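Local coordinates for metallopeptidase containing co-catalytic metalloactive site (Shewanella denitrificans OS217, PDB 3B2Y), which is probably a zinc-dependent metallocarboxypeptidase of the peptidase M14 family, hydrolysing peptide or ester bonds, at residues G165-H170 with G265-H270. Numbering follows the deposited sequence.
Sequences GILTCH and GQFIAH. With NI (nickel (II) ion), chain C.
Leu167 CB sits over one face of the Phe267 ring. Leu167 CB is 3.7 Å from the centroid of the Phe267 ring and almost straight above it, a CH-pi contact. The same side chain adds an apolar contact, with Leu167 CD2 3.7 Å from Phe267 CB. Phe267 has CG anti to the backbone N (chi1 167°), which carries the ring down to the strand backbone. There the ring edge does the touching: Phe267 CZ is 3.6 Å from Gly165 C, close to the ring plane. Gly165 has no side chain between its backbone and the ring edge. An alanine in place of Phe267 would remove the ring and would probably leave a gap beside Gly165 and the Leu167 CB without its aromatic face. No hydrogen bond joins the segments. Phe267 also touches Leu69 of strand 68-73, and Leu167 touches Met264, on the same helix as Phe267. Near the C-terminal end of strand 165-172, His170 ND1 binds nickel at 2.2 Å, together with His76, Glu79 and two waters. Segment 265-270 of helix 253-271 runs nearly antiparallel to segment 165-170, on an inner strand of the mixed sheet, as in the alpha/beta fold of M14 peptidases, whose metal site lies at the C-terminal ends of the parallel strands.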
loop_
_atom_site.group_PDB
_atom_site.type_symbol
_atom_site.label_atom_id
_atom_site.label_comp_id
_atom_site.label_asym_id
_atom_site.label_seq_id
_atom_site.Cartn_x
_atom_site.Cartn_y
_atom_site.Cartn_z
ATOM N N GLY A 165 -6.826 10.551 4.717
ATOM C CA GLY A 165 -6.888 9.103 4.612
ATOM C C GLY A 165 -5.595 8.487 4.135
ATOM O O GLY A 165 -4.805 9.125 3.441
ATOM N N ILE A 166 -5.302 7.279 4.611
ATOM C CA ILE A 166 -4.169 6.454 4.127
ATOM C C ILE A 166 -4.604 5.009 3.847
ATOM O O ILE A 166 -5.212 4.358 4.711
ATOM C CB ILE A 166 -2.883 6.530 5.066
ATOM C CG1 ILE A 166 -1.875 5.400 4.812
ATOM C CG2 ILE A 166 -3.229 6.575 6.586
ATOM C CD1 ILE A 166 -1.393 5.362 3.418
ATOM N N LEU A 167 -4.218 4.493 2.653
ATOM C CA LEU A 167 -4.410 3.095 2.297
ATOM C C LEU A 167 -3.040 2.522 1.979
ATOM O O LEU A 167 -2.274 3.097 1.249
ATOM C CB LEU A 167 -5.284 2.959 1.068
ATOM C CG LEU A 167 -5.490 1.590 0.410
ATOM C CD1 LEU A 167 -6.228 0.626 1.321
ATOM C CD2 LEU A 167 -6.224 1.706 -0.945
ATOM N N THR A 168 -2.736 1.421 2.646
ATOM C CA THR A 168 -1.605 0.571 2.331
ATOM C C THR A 168 -2.121 -0.720 1.700
ATOM O O THR A 168 -3.174 -1.343 2.134
ATOM C CB THR A 168 -0.751 0.217 3.584
ATOM O OG1 THR A 168 -1.563 -0.455 4.542
ATOM C CG2 THR A 168 -0.221 1.428 4.252
ATOM N N CYS A 169 -1.396 -1.134 0.671
ATOM C CA CYS A 169 -1.783 -2.299 -0.096
ATOM C C CYS A 169 -0.783 -3.391 0.143
ATOM O O CYS A 169 0.322 -3.375 -0.432
ATOM C CB CYS A 169 -1.815 -1.931 -1.573
ATOM S SG CYS A 169 -3.297 -0.850 -1.829
ATOM N N HIS A 170 -1.181 -4.304 1.003
ATOM C CA HIS A 170 -0.462 -5.513 1.310
ATOM C C HIS A 170 -1.039 -6.820 0.730
ATOM O O HIS A 170 -2.121 -6.892 0.120
ATOM C CB HIS A 170 -0.374 -5.659 2.848
ATOM C CG HIS A 170 0.547 -4.654 3.504
ATOM N ND1 HIS A 170 1.703 -5.009 4.180
ATOM C CD2 HIS A 170 0.441 -3.312 3.623
ATOM C CE1 HIS A 170 2.293 -3.913 4.634
ATOM N NE2 HIS A 170 1.538 -2.873 4.327
ATOM N N GLY A 265 -9.266 2.339 -6.048
ATOM C CA GLY A 265 -10.325 3.089 -6.675
ATOM C C GLY A 265 -11.451 3.356 -5.710
ATOM O O GLY A 265 -12.008 4.444 -5.700
ATOM N N GLN A 266 -11.773 2.356 -4.888
ATOM C CA GLN A 266 -12.821 2.515 -3.843
ATOM C C GLN A 266 -12.381 3.492 -2.744
ATOM O O GLN A 266 -13.214 4.260 -2.172
ATOM C CB GLN A 266 -13.163 1.138 -3.262
ATOM C CG GLN A 266 -14.209 1.155 -2.124
ATOM C CD GLN A 266 -15.442 1.869 -2.491
ATOM O OE1 GLN A 266 -15.902 1.759 -3.615
ATOM N NE2 GLN A 266 -16.008 2.623 -1.551
ATOM N N PHE A 267 -11.092 3.478 -2.413
ATOM C CA PHE A 267 -10.571 4.364 -1.337
ATOM C C PHE A 267 -10.791 5.827 -1.773
ATOM O O PHE A 267 -11.303 6.665 -1.035
ATOM C CB PHE A 267 -9.086 4.010 -1.125
ATOM C CG PHE A 267 -8.303 4.989 -0.302
ATOM C CD1 PHE A 267 -8.511 5.116 1.067
ATOM C CD2 PHE A 267 -7.319 5.756 -0.866
ATOM C CE1 PHE A 267 -7.726 6.019 1.834
ATOM C CE2 PHE A 267 -6.565 6.633 -0.098
ATOM C CZ PHE A 267 -6.800 6.777 1.234
ATOM N N ILE A 268 -10.419 6.093 -3.006
ATOM C CA ILE A 268 -10.589 7.399 -3.650
ATOM C C ILE A 268 -12.054 7.771 -3.828
ATOM O O ILE A 268 -12.420 8.886 -3.528
ATOM C CB ILE A 268 -9.871 7.468 -5.004
ATOM C CG1 ILE A 268 -8.342 7.509 -4.830
ATOM C CG2 ILE A 268 -10.314 8.736 -5.809
ATOM C CD1 ILE A 268 -7.674 8.145 -6.036
ATOM N N ALA A 269 -12.899 6.826 -4.252
ATOM C CA ALA A 269 -14.331 7.082 -4.321
ATOM C C ALA A 269 -14.965 7.497 -2.969
ATOM O O ALA A 269 -15.905 8.305 -2.935
ATOM C CB ALA A 269 -15.085 5.879 -4.887
ATOM N N HIS A 270 -14.489 6.920 -1.870
ATOM C CA HIS A 270 -15.063 7.189 -0.540
ATOM C C HIS A 270 -14.544 8.480 -0.003
ATOM O O HIS A 270 -15.305 9.293 0.493
ATOM C CB HIS A 270 -14.743 6.074 0.463
ATOM C CG HIS A 270 -15.463 6.253 1.755
ATOM N ND1 HIS A 270 -14.953 6.980 2.803
ATOM C CD2 HIS A 270 -16.694 5.866 2.128
ATOM C CE1 HIS A 270 -15.838 7.019 3.778
ATOM N NE2 HIS A 270 -16.893 6.328 3.402
HETATM NI NI NI C . 2.570 -7.067 4.291
HETATM O O HOH W 1 0.805 -8.480 4.720
HETATM O O HOH W 2 2.240 -7.498 6.022
#